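Local coordinates for Mannose/sialic acid-binding lectin (Polygonatum cyrtonema, PDB 3A0C), which probably binds carbohydrates, mannose among them, as a bulb-type lectin of beta-prism II fold and has anti-HIV activity, at residues 32-35 and 40-43; 28-33 and 51-56; 14-17 and 23-26; 61-66 and 72-77. All coordinates share one frame; numbering follows the deposited sequence.

Contact 1. Residues 32-35 and 40-43; sequences FVLY and PVWA
L34 and W42 face one another across this antiparallel hairpin, with L34 CB 3.8 Å from W42 CB and the two side chains crossing at about a right angle. The indole is carried back along the neighbouring strand because W42 CG is anti to its backbone N (chi1 -173°), and W42 CZ3 thereby arrives 3.3 Å from F32 O. L34 also runs against the residue before the tryptophan: its CG lies 3.5 Å from V41 CG2, closer than carbons normally pack. Both neighbours can meet one leucine because the hairpin has a classic beta bulge, V41 and W42 together facing L34. L34 O takes a hydrogen bond from V41 N at 2.9 Å and a weak one from W42 N at 3.5 Å, while L34 N donates to W42 O at 2.7 Å.

P40 lies on the other surface of the sheet, its CB 3.8 Å from Y35 CE1. One face of that tyrosine ring carries V33 CG2 near its rim, and its hydroxyl is hydrogen-bonded to Q27 OE1, which holds the outer end of the side chain in place.

Strand 32-36 runs between strands 22-26 and 39-43; the latter is the outer strand of the sheet within the chain. The surface bearing L34 and W42 meets the second subunit, L34 packing on S107 and W42 on T105 of that neighbouring chain.

Contact 2. Residues 28-33 and 51-56; sequences GDCNFV and SGCRLT
L55 lays its branched end over one face of the F32 phenyl ring, CD1 standing close to the ring normal at 4.1 Å from the centroid, a CH-pi contact. The other methyl is tighter still, with L55 CD2 3.3 Å from F32 CZ. L55 CG lies opposite the backbone N (chi1 177°), which carries the branched end toward the ring, and the two side chains meet at about a right angle. In the beta-prism II fold these residues belong to different sheets, F32 beginning strand 32-36 of one sheet and L55 lying on strand 54-57 of another, so the overlap is part of the interior where sheets face each other. L10 and I65 add to the apolar surroundings of both residues.

The same two segments are tied covalently by the disulfide of C30 and C53. Its SG atoms are 2.0 Å apart and its central torsion is 92°, close to the unstrained right angle. No hydrogen bond joins the segments; the backbone carbonyls of the two cysteines turn to threonines instead, C30 O to T46 OG1 and C53 O to T12 OG1.

Ahead of the strand, D29 forms an Asx turn around C30. Its OD1 accepts a hydrogen bond from N31 N at 2.9 Å, the donor coming from above the carboxylate, 55° out of its plane, and Q27 NE2 is a further partner of this oxygen. Along the second segment R54 reaches forward to T56, its NH1 donating to T56 OG1 at 2.6 Å with the hydroxyl oxygen almost in the guanidinium plane.

Contact 3. Residues 14-17 and 23-26; sequences HSLE and RLIM
H14 and M26 close one end of a regular antiparallel pairing, M26 N donating to H14 O at 2.9 Å in a bond that is straight at hydrogen (176°). M26 also has a backbone hydrogen bond with G13. Further along, L16 and L24 form a hydrogen-bonded pair that uses the backbone N and O of both residues: L16 N gives to L24 O at 2.9 Å, and L24 N gives to L16 O at the same 2.9 Å. The carbonyls have secondary company as well, for R23 CA points its hydrogen at L16 O from 3.3 Å and I25 CA does likewise to H14 O from 3.5 Å.

S15 with I25 and E17 with R23 are non-hydrogen-bonded pairs, and three of these four residues have backbone hydrogen bonds to other partners: I25 to V33 and R23 to Y35 on the next strand, E17 to V1. Strand 22-26 thus bonds to segment 14-17 through L24 and M26 and to strand 32-36 through R23 and I25.

Side-chain contact across the strands is modest. S15 CB and I25 CB lie 3.7 Å apart on one surface. On the same surface E17 and R23 carry opposite charges without meeting, E17 OE1 being 7.0 Å from R23 NE, since the bent arginine chain leads away. L16 and L24 lie side by side on the opposite surface, L16 CD1 4.2 Å from L24 CD2.

Both leucines pack on L87 and L89 of strand 86-89, which belongs to another sheet, and L24 also touches F32 and L34 of strand 32-36; strand 15-18 is outermost in its own sheet.

Contact 4. Residues 61-66 and 72-77; sequences GNLVIY and VIWQTK
W74 leaves its strand beside I65, with W74 CB 3.9 Å from I65 CB. A first torsion of 179° turns the indole away from its own amide N and beside its carbonyl carbon, and the rings sweep along the partner strand: CG and CD2 pass the I65 CD1 methyl, CE3 comes to 3.8 Å from I65 CG1, and CZ3, at the far rim of the six-membered ring, lies 3.7 Å from L63 O and 4.1 Å from L63 CD2. T76 N stands over one face of the indole, offset toward its rim.

What lets the tryptophan share I65 with its predecessor is a classic beta bulge in this hairpin, part of a sheet of the beta-prism II fold. I65 O accepts from I73 N at 2.8 Å and, weakly, from W74 N at 3.5 Å, and I65 N returns a bond to W74 O at 2.7 Å. Beyond the tryptophan, T76 N donates to L63 O at 3.0 Å. T76 OG1 takes a weak hydrogen bond from L63 N and has a stronger one with T78 OG1.

On the reverse surface V72 reaches two residues with separate branches, CG1 touching V64 and CG2 touching Y66. The tyrosine ring has V64 CG1 over one face, near the rim, and its OH is hydrogen-bonded to H58 NE2. At the other end of the hairpin, L63 and T76 both pack against W103 of the second subunit.

How the contacts relate
Along the chain contact 3 closes first; contacts 1 and 2 then open on overlapping stretches that share F32 and V33, and contact 4 follows. Contacts 1 and 3 are adjacent hairpins of one four-stranded sheet, centres 9 Å apart, joined where strands 22-26 and 32-36 pair. Contact 4 lies in a second sheet, its centre about 16 Å from those of contacts 1 and 3. Contact 2 bridges the two sheets by disulfide and core packing, its centre about 12 Å from that of contact 1 and about 11 Å from those of contacts 3 and 4. Contacts 1 and 4 repeat the same bulged hairpin, and their tryptophans touch, W42 CH2 4.0 Å from W74 CZ2. Such internal repetition characterises the beta-prism II lectin; both hairpins meet the second subunit.

Contact 1. Residues 32-35 and 40-43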
# COMPACT_ATOMS: atom_id res chain seq x y z
N PHE A 32 13.12 -10.14 -10.47
CA PHE A 32 12.33 -9.15 -9.74
C PHE A 32 13.27 -8.52 -8.73
O PHE A 32 13.62 -9.13 -7.71
CB PHE A 32 11.14 -9.81 -9.05
CG PHE A 32 10.21 -8.84 -8.40
CD1 PHE A 32 9.70 -7.77 -9.12
CD2 PHE A 32 9.83 -9.00 -7.07
CE1 PHE A 32 8.83 -6.86 -8.52
CE2 PHE A 32 8.96 -8.09 -6.46
CZ PHE A 32 8.46 -7.02 -7.19
N VAL A 33 13.69 -7.28 -9.00
CA VAL A 33 14.64 -6.60 -8.14
C VAL A 33 14.27 -5.19 -7.64
O VAL A 33 13.59 -4.42 -8.32
CB VAL A 33 16.04 -6.57 -8.84
CG1 VAL A 33 15.87 -6.61 -10.34
CG2 VAL A 33 16.81 -5.34 -8.44
N LEU A 34 14.74 -4.88 -6.44
CA LEU A 34 14.50 -3.59 -5.80
C LEU A 34 15.73 -2.71 -5.96
O LEU A 34 16.82 -3.09 -5.56
CB LEU A 34 14.22 -3.80 -4.30
CG LEU A 34 14.13 -2.57 -3.40
CD1 LEU A 34 13.07 -1.61 -3.91
CD2 LEU A 34 13.80 -3.03 -2.00
N TYR A 35 15.55 -1.53 -6.56
CA TYR A 35 16.66 -0.61 -6.77
C TYR A 35 16.63 0.58 -5.83
O TYR A 35 15.57 1.13 -5.54
CB TYR A 35 16.67 -0.10 -8.20
CG TYR A 35 17.14 -1.13 -9.18
CD1 TYR A 35 18.49 -1.44 -9.29
CD2 TYR A 35 16.24 -1.83 -9.97
CE1 TYR A 35 18.94 -2.43 -10.18
CE2 TYR A 35 16.67 -2.81 -10.86
CZ TYR A 35 18.02 -3.11 -10.96
OH TYR A 35 18.47 -4.11 -11.79
N PRO A 40 21.11 -2.27 -6.81
CA PRO A 40 20.19 -3.35 -6.46
C PRO A 40 20.40 -3.76 -4.99
O PRO A 40 21.46 -4.25 -4.63
CB PRO A 40 20.56 -4.45 -7.44
CG PRO A 40 22.00 -4.20 -7.72
CD PRO A 40 22.07 -2.70 -7.84
N VAL A 41 19.38 -3.52 -4.16
CA VAL A 41 19.44 -3.85 -2.73
C VAL A 41 18.69 -5.15 -2.43
O VAL A 41 18.83 -5.71 -1.35
CB VAL A 41 18.82 -2.74 -1.85
CG1 VAL A 41 19.46 -1.41 -2.18
CG2 VAL A 41 17.31 -2.69 -2.05
N TRP A 42 17.89 -5.61 -3.39
CA TRP A 42 17.12 -6.84 -3.21
C TRP A 42 16.68 -7.42 -4.56
O TRP A 42 16.46 -6.67 -5.51
CB TRP A 42 15.89 -6.61 -2.33
CG TRP A 42 15.17 -7.88 -2.00
CD1 TRP A 42 15.37 -8.69 -0.91
CD2 TRP A 42 14.18 -8.54 -2.81
NE1 TRP A 42 14.57 -9.81 -0.99
CE2 TRP A 42 13.83 -9.74 -2.14
CE3 TRP A 42 13.56 -8.24 -4.02
CZ2 TRP A 42 12.89 -10.64 -2.66
CZ3 TRP A 42 12.61 -9.13 -4.54
CH2 TRP A 42 12.29 -10.32 -3.85
N ALA A 43 16.54 -8.74 -4.63
CA ALA A 43 16.11 -9.39 -5.87
C ALA A 43 15.63 -10.82 -5.63
O ALA A 43 16.03 -11.46 -4.65
CB ALA A 43 17.25 -9.39 -6.88

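Contact 2. Residues 28-33 and 51-56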
# COMPACT_ATOMS: atom_id res chain seq x y z
N GLY A 28 12.82 -7.60 -17.69
CA GLY A 28 12.60 -8.47 -18.83
C GLY A 28 13.32 -9.80 -18.76
O GLY A 28 12.99 -10.73 -19.49
N ASP A 29 14.30 -9.91 -17.87
CA ASP A 29 15.06 -11.14 -17.70
C ASP A 29 14.44 -12.02 -16.62
O ASP A 29 15.01 -13.05 -16.23
CB ASP A 29 16.53 -10.82 -17.36
CG ASP A 29 16.69 -10.15 -16.01
OD1 ASP A 29 15.68 -9.69 -15.42
OD2 ASP A 29 17.85 -10.09 -15.54
N CYS A 30 13.26 -11.60 -16.16
CA CYS A 30 12.47 -12.29 -15.13
C CYS A 30 12.98 -12.09 -13.73
O CYS A 30 12.52 -12.73 -12.79
CB CYS A 30 12.39 -13.79 -15.41
SG CYS A 30 11.25 -14.17 -16.76
N ASN A 31 13.95 -11.21 -13.58
CA ASN A 31 14.50 -10.95 -12.27
C ASN A 31 13.69 -9.85 -11.63
O ASN A 31 13.57 -8.76 -12.17
CB ASN A 31 15.97 -10.56 -12.39
CG ASN A 31 16.71 -10.66 -11.07
OD1 ASN A 31 16.33 -11.42 -10.18
ND2 ASN A 31 17.78 -9.89 -10.95
N PHE A 32 13.12 -10.14 -10.47
CA PHE A 32 12.33 -9.15 -9.74
C PHE A 32 13.27 -8.52 -8.73
O PHE A 32 13.62 -9.13 -7.71
CB PHE A 32 11.14 -9.81 -9.05
CG PHE A 32 10.21 -8.84 -8.40
CD1 PHE A 32 9.70 -7.77 -9.12
CD2 PHE A 32 9.83 -9.00 -7.07
CE1 PHE A 32 8.83 -6.86 -8.52
CE2 PHE A 32 8.96 -8.09 -6.46
CZ PHE A 32 8.46 -7.02 -7.19
N VAL A 33 13.69 -7.28 -9.00
CA VAL A 33 14.64 -6.60 -8.14
C VAL A 33 14.27 -5.19 -7.64
O VAL A 33 13.59 -4.42 -8.32
CB VAL A 33 16.04 -6.57 -8.84
CG1 VAL A 33 15.87 -6.61 -10.34
CG2 VAL A 33 16.81 -5.34 -8.44
N SER A 51 11.02 -15.79 -19.82
CA SER A 51 10.77 -14.72 -20.76
C SER A 51 9.35 -14.20 -20.56
O SER A 51 8.44 -14.95 -20.24
CB SER A 51 10.94 -15.21 -22.20
OG SER A 51 12.26 -15.65 -22.45
N GLY A 52 9.17 -12.90 -20.75
CA GLY A 52 7.85 -12.33 -20.60
C GLY A 52 7.25 -12.57 -19.23
O GLY A 52 6.06 -12.84 -19.12
N CYS A 53 8.06 -12.47 -18.18
CA CYS A 53 7.56 -12.66 -16.82
C CYS A 53 6.66 -11.53 -16.32
O CYS A 53 6.71 -10.39 -16.81
CB CYS A 53 8.72 -12.82 -15.83
SG CYS A 53 9.49 -14.47 -15.81
N ARG A 54 5.83 -11.87 -15.33
CA ARG A 54 4.92 -10.93 -14.68
C ARG A 54 4.89 -11.34 -13.22
O ARG A 54 5.06 -12.50 -12.89
CB ARG A 54 3.51 -11.01 -15.27
CG ARG A 54 2.82 -12.34 -15.08
CD ARG A 54 1.44 -12.34 -15.73
NE ARG A 54 0.99 -13.69 -16.06
CZ ARG A 54 0.43 -14.54 -15.20
NH1 ARG A 54 0.25 -14.18 -13.94
NH2 ARG A 54 0.06 -15.74 -15.61
N LEU A 55 4.70 -10.37 -12.34
CA LEU A 55 4.63 -10.65 -10.91
C LEU A 55 3.17 -10.49 -10.52
O LEU A 55 2.63 -9.39 -10.57
CB LEU A 55 5.49 -9.66 -10.12
CG LEU A 55 5.40 -9.85 -8.60
CD1 LEU A 55 6.44 -10.86 -8.12
CD2 LEU A 55 5.60 -8.51 -7.92
N THR A 56 2.53 -11.58 -10.14
CA THR A 56 1.14 -11.53 -9.77
C THR A 56 0.94 -11.74 -8.28
O THR A 56 1.56 -12.62 -7.69
CB THR A 56 0.34 -12.64 -10.52
OG1 THR A 56 0.57 -12.53 -11.93
CG2 THR A 56 -1.13 -12.50 -10.26

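Contact 3. Residues 14-17 and 23-26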
# COMPACT_ATOMS: atom_id res chain seq x y z
N HIS A 14 7.35 -3.28 -15.88
CA HIS A 14 6.60 -2.46 -14.92
C HIS A 14 7.26 -2.38 -13.54
O HIS A 14 8.01 -3.27 -13.15
CB HIS A 14 5.17 -2.97 -14.76
CG HIS A 14 4.35 -2.86 -16.01
ND1 HIS A 14 2.98 -3.01 -16.01
CD2 HIS A 14 4.71 -2.70 -17.30
CE1 HIS A 14 2.54 -2.95 -17.25
NE2 HIS A 14 3.57 -2.76 -18.06
N SER A 15 6.96 -1.32 -12.80
CA SER A 15 7.56 -1.14 -11.48
C SER A 15 6.76 -0.24 -10.56
O SER A 15 5.87 0.49 -11.01
CB SER A 15 8.94 -0.53 -11.64
OG SER A 15 8.83 0.76 -12.20
N LEU A 16 7.08 -0.31 -9.28
CA LEU A 16 6.44 0.54 -8.26
C LEU A 16 7.56 1.48 -7.87
O LEU A 16 8.74 1.12 -7.95
CB LEU A 16 6.03 -0.28 -7.03
CG LEU A 16 5.13 -1.51 -7.23
CD1 LEU A 16 4.80 -2.07 -5.86
CD2 LEU A 16 3.88 -1.15 -7.98
N GLU A 17 7.23 2.69 -7.44
CA GLU A 17 8.28 3.62 -7.08
C GLU A 17 7.83 4.47 -5.93
O GLU A 17 6.66 4.85 -5.87
CB GLU A 17 8.60 4.52 -8.26
CG GLU A 17 8.71 3.78 -9.57
CD GLU A 17 8.19 4.60 -10.74
OE1 GLU A 17 8.62 5.76 -10.87
OE2 GLU A 17 7.36 4.07 -11.52
N ARG A 23 12.73 1.91 -6.49
CA ARG A 23 12.01 1.37 -7.64
C ARG A 23 12.04 -0.16 -7.60
O ARG A 23 13.10 -0.78 -7.63
CB ARG A 23 12.65 1.82 -8.95
CG ARG A 23 13.40 3.12 -8.90
CD ARG A 23 14.81 2.94 -9.48
NE ARG A 23 15.38 4.20 -9.96
CZ ARG A 23 16.55 4.29 -10.59
NH1 ARG A 23 17.26 3.20 -10.83
NH2 ARG A 23 16.98 5.47 -11.01
N LEU A 24 10.86 -0.76 -7.56
CA LEU A 24 10.72 -2.20 -7.54
C LEU A 24 10.26 -2.57 -8.94
O LEU A 24 9.12 -2.30 -9.31
CB LEU A 24 9.65 -2.59 -6.52
CG LEU A 24 9.43 -4.08 -6.32
CD1 LEU A 24 10.72 -4.75 -5.82
CD2 LEU A 24 8.31 -4.27 -5.33
N ILE A 25 11.14 -3.20 -9.71
CA ILE A 25 10.84 -3.55 -11.09
C ILE A 25 10.82 -5.02 -11.48
O ILE A 25 11.61 -5.84 -11.00
CB ILE A 25 11.82 -2.80 -12.04
CG1 ILE A 25 11.48 -3.11 -13.50
CG2 ILE A 25 13.24 -3.21 -11.76
CD1 ILE A 25 12.23 -2.27 -14.50
N MET A 26 9.88 -5.36 -12.37
CA MET A 26 9.74 -6.71 -12.90
C MET A 26 10.46 -6.62 -14.24
O MET A 26 9.88 -6.26 -15.25
CB MET A 26 8.26 -7.05 -13.11
CG MET A 26 8.01 -8.40 -13.75
SD MET A 26 8.56 -9.83 -12.78
CE MET A 26 10.15 -10.19 -13.58

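Contact 4. Residues 61-66 and 72-77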
# COMPACT_ATOMS: atom_id res chain seq x y z
N GLY A 61 -2.92 -14.02 -1.04
CA GLY A 61 -1.70 -13.54 -0.42
C GLY A 61 -0.43 -14.10 -1.00
O GLY A 61 0.66 -13.74 -0.55
N ASN A 62 -0.56 -14.96 -1.99
CA ASN A 62 0.62 -15.56 -2.59
C ASN A 62 1.13 -14.68 -3.73
O ASN A 62 0.39 -14.34 -4.64
CB ASN A 62 0.30 -16.98 -3.10
CG ASN A 62 1.55 -17.76 -3.49
OD1 ASN A 62 2.58 -17.66 -2.84
ND2 ASN A 62 1.45 -18.54 -4.55
N LEU A 63 2.41 -14.32 -3.65
CA LEU A 63 3.06 -13.49 -4.67
C LEU A 63 3.88 -14.44 -5.57
O LEU A 63 4.83 -15.08 -5.10
CB LEU A 63 3.96 -12.47 -3.99
CG LEU A 63 4.58 -11.44 -4.91
CD1 LEU A 63 3.51 -10.58 -5.57
CD2 LEU A 63 5.51 -10.60 -4.08
N VAL A 64 3.52 -14.51 -6.85
CA VAL A 64 4.17 -15.42 -7.78
C VAL A 64 4.73 -14.80 -9.06
O VAL A 64 4.15 -13.84 -9.59
CB VAL A 64 3.15 -16.52 -8.20
CG1 VAL A 64 3.84 -17.61 -9.02
CG2 VAL A 64 2.46 -17.07 -6.97
N ILE A 65 5.85 -15.33 -9.54
CA ILE A 65 6.45 -14.86 -10.79
C ILE A 65 6.18 -15.97 -11.82
O ILE A 65 6.54 -17.12 -11.60
CB ILE A 65 8.00 -14.63 -10.68
CG1 ILE A 65 8.30 -13.36 -9.88
CG2 ILE A 65 8.61 -14.49 -12.08
CD1 ILE A 65 9.79 -13.10 -9.70
N TYR A 66 5.54 -15.61 -12.93
CA TYR A 66 5.22 -16.57 -13.98
C TYR A 66 5.96 -16.19 -15.26
O TYR A 66 6.08 -15.00 -15.57
CB TYR A 66 3.71 -16.54 -14.27
CG TYR A 66 2.79 -17.05 -13.17
CD1 TYR A 66 2.59 -18.42 -12.97
CD2 TYR A 66 2.07 -16.16 -12.37
CE1 TYR A 66 1.71 -18.89 -11.99
CE2 TYR A 66 1.18 -16.62 -11.39
CZ TYR A 66 1.01 -17.98 -11.20
OH TYR A 66 0.17 -18.44 -10.20
N VAL A 72 5.65 -21.46 -12.94
CA VAL A 72 5.94 -20.85 -11.64
C VAL A 72 7.44 -20.73 -11.44
O VAL A 72 8.08 -21.66 -11.00
CB VAL A 72 5.37 -21.67 -10.46
CG1 VAL A 72 5.75 -21.02 -9.12
CG2 VAL A 72 3.86 -21.78 -10.60
N ILE A 73 7.98 -19.57 -11.77
CA ILE A 73 9.41 -19.31 -11.65
C ILE A 73 9.85 -18.97 -10.22
O ILE A 73 10.98 -19.30 -9.82
CB ILE A 73 9.82 -18.13 -12.57
CG1 ILE A 73 9.53 -18.47 -14.04
CG2 ILE A 73 11.28 -17.76 -12.36
CD1 ILE A 73 10.15 -19.73 -14.53
N TRP A 74 8.96 -18.35 -9.45
CA TRP A 74 9.26 -17.92 -8.08
C TRP A 74 7.94 -17.62 -7.36
O TRP A 74 6.96 -17.24 -7.99
CB TRP A 74 10.12 -16.65 -8.15
CG TRP A 74 10.53 -16.01 -6.86
CD1 TRP A 74 11.69 -16.22 -6.18
CD2 TRP A 74 9.80 -15.03 -6.11
NE1 TRP A 74 11.74 -15.43 -5.06
CE2 TRP A 74 10.59 -14.68 -4.99
CE3 TRP A 74 8.56 -14.40 -6.28
CZ2 TRP A 74 10.17 -13.74 -4.04
CZ3 TRP A 74 8.15 -13.47 -5.34
CH2 TRP A 74 8.96 -13.14 -4.23
N GLN A 75 7.93 -17.79 -6.04
CA GLN A 75 6.73 -17.55 -5.24
C GLN A 75 7.08 -17.42 -3.77
O GLN A 75 8.01 -18.05 -3.29
CB GLN A 75 5.73 -18.69 -5.40
CG GLN A 75 6.22 -20.00 -4.81
CD GLN A 75 5.24 -21.13 -5.00
OE1 GLN A 75 4.09 -21.03 -4.57
NE2 GLN A 75 5.69 -22.22 -5.63
N THR A 76 6.33 -16.59 -3.05
CA THR A 76 6.61 -16.42 -1.64
C THR A 76 5.90 -17.55 -0.91
O THR A 76 6.17 -17.83 0.27
CB THR A 76 6.08 -15.07 -1.12
OG1 THR A 76 4.65 -15.08 -1.16
CG2 THR A 76 6.57 -13.95 -1.99
N LYS A 77 4.98 -18.19 -1.63
CA LYS A 77 4.18 -19.30 -1.11
C LYS A 77 3.44 -18.94 0.19
O LYS A 77 3.16 -19.79 1.02
CB LYS A 77 5.06 -20.53 -0.91
CG LYS A 77 4.29 -21.79 -0.56
CD LYS A 77 5.15 -23.03 -0.74
CE LYS A 77 4.49 -24.24 -0.10
NZ LYS A 77 5.23 -25.50 -0.40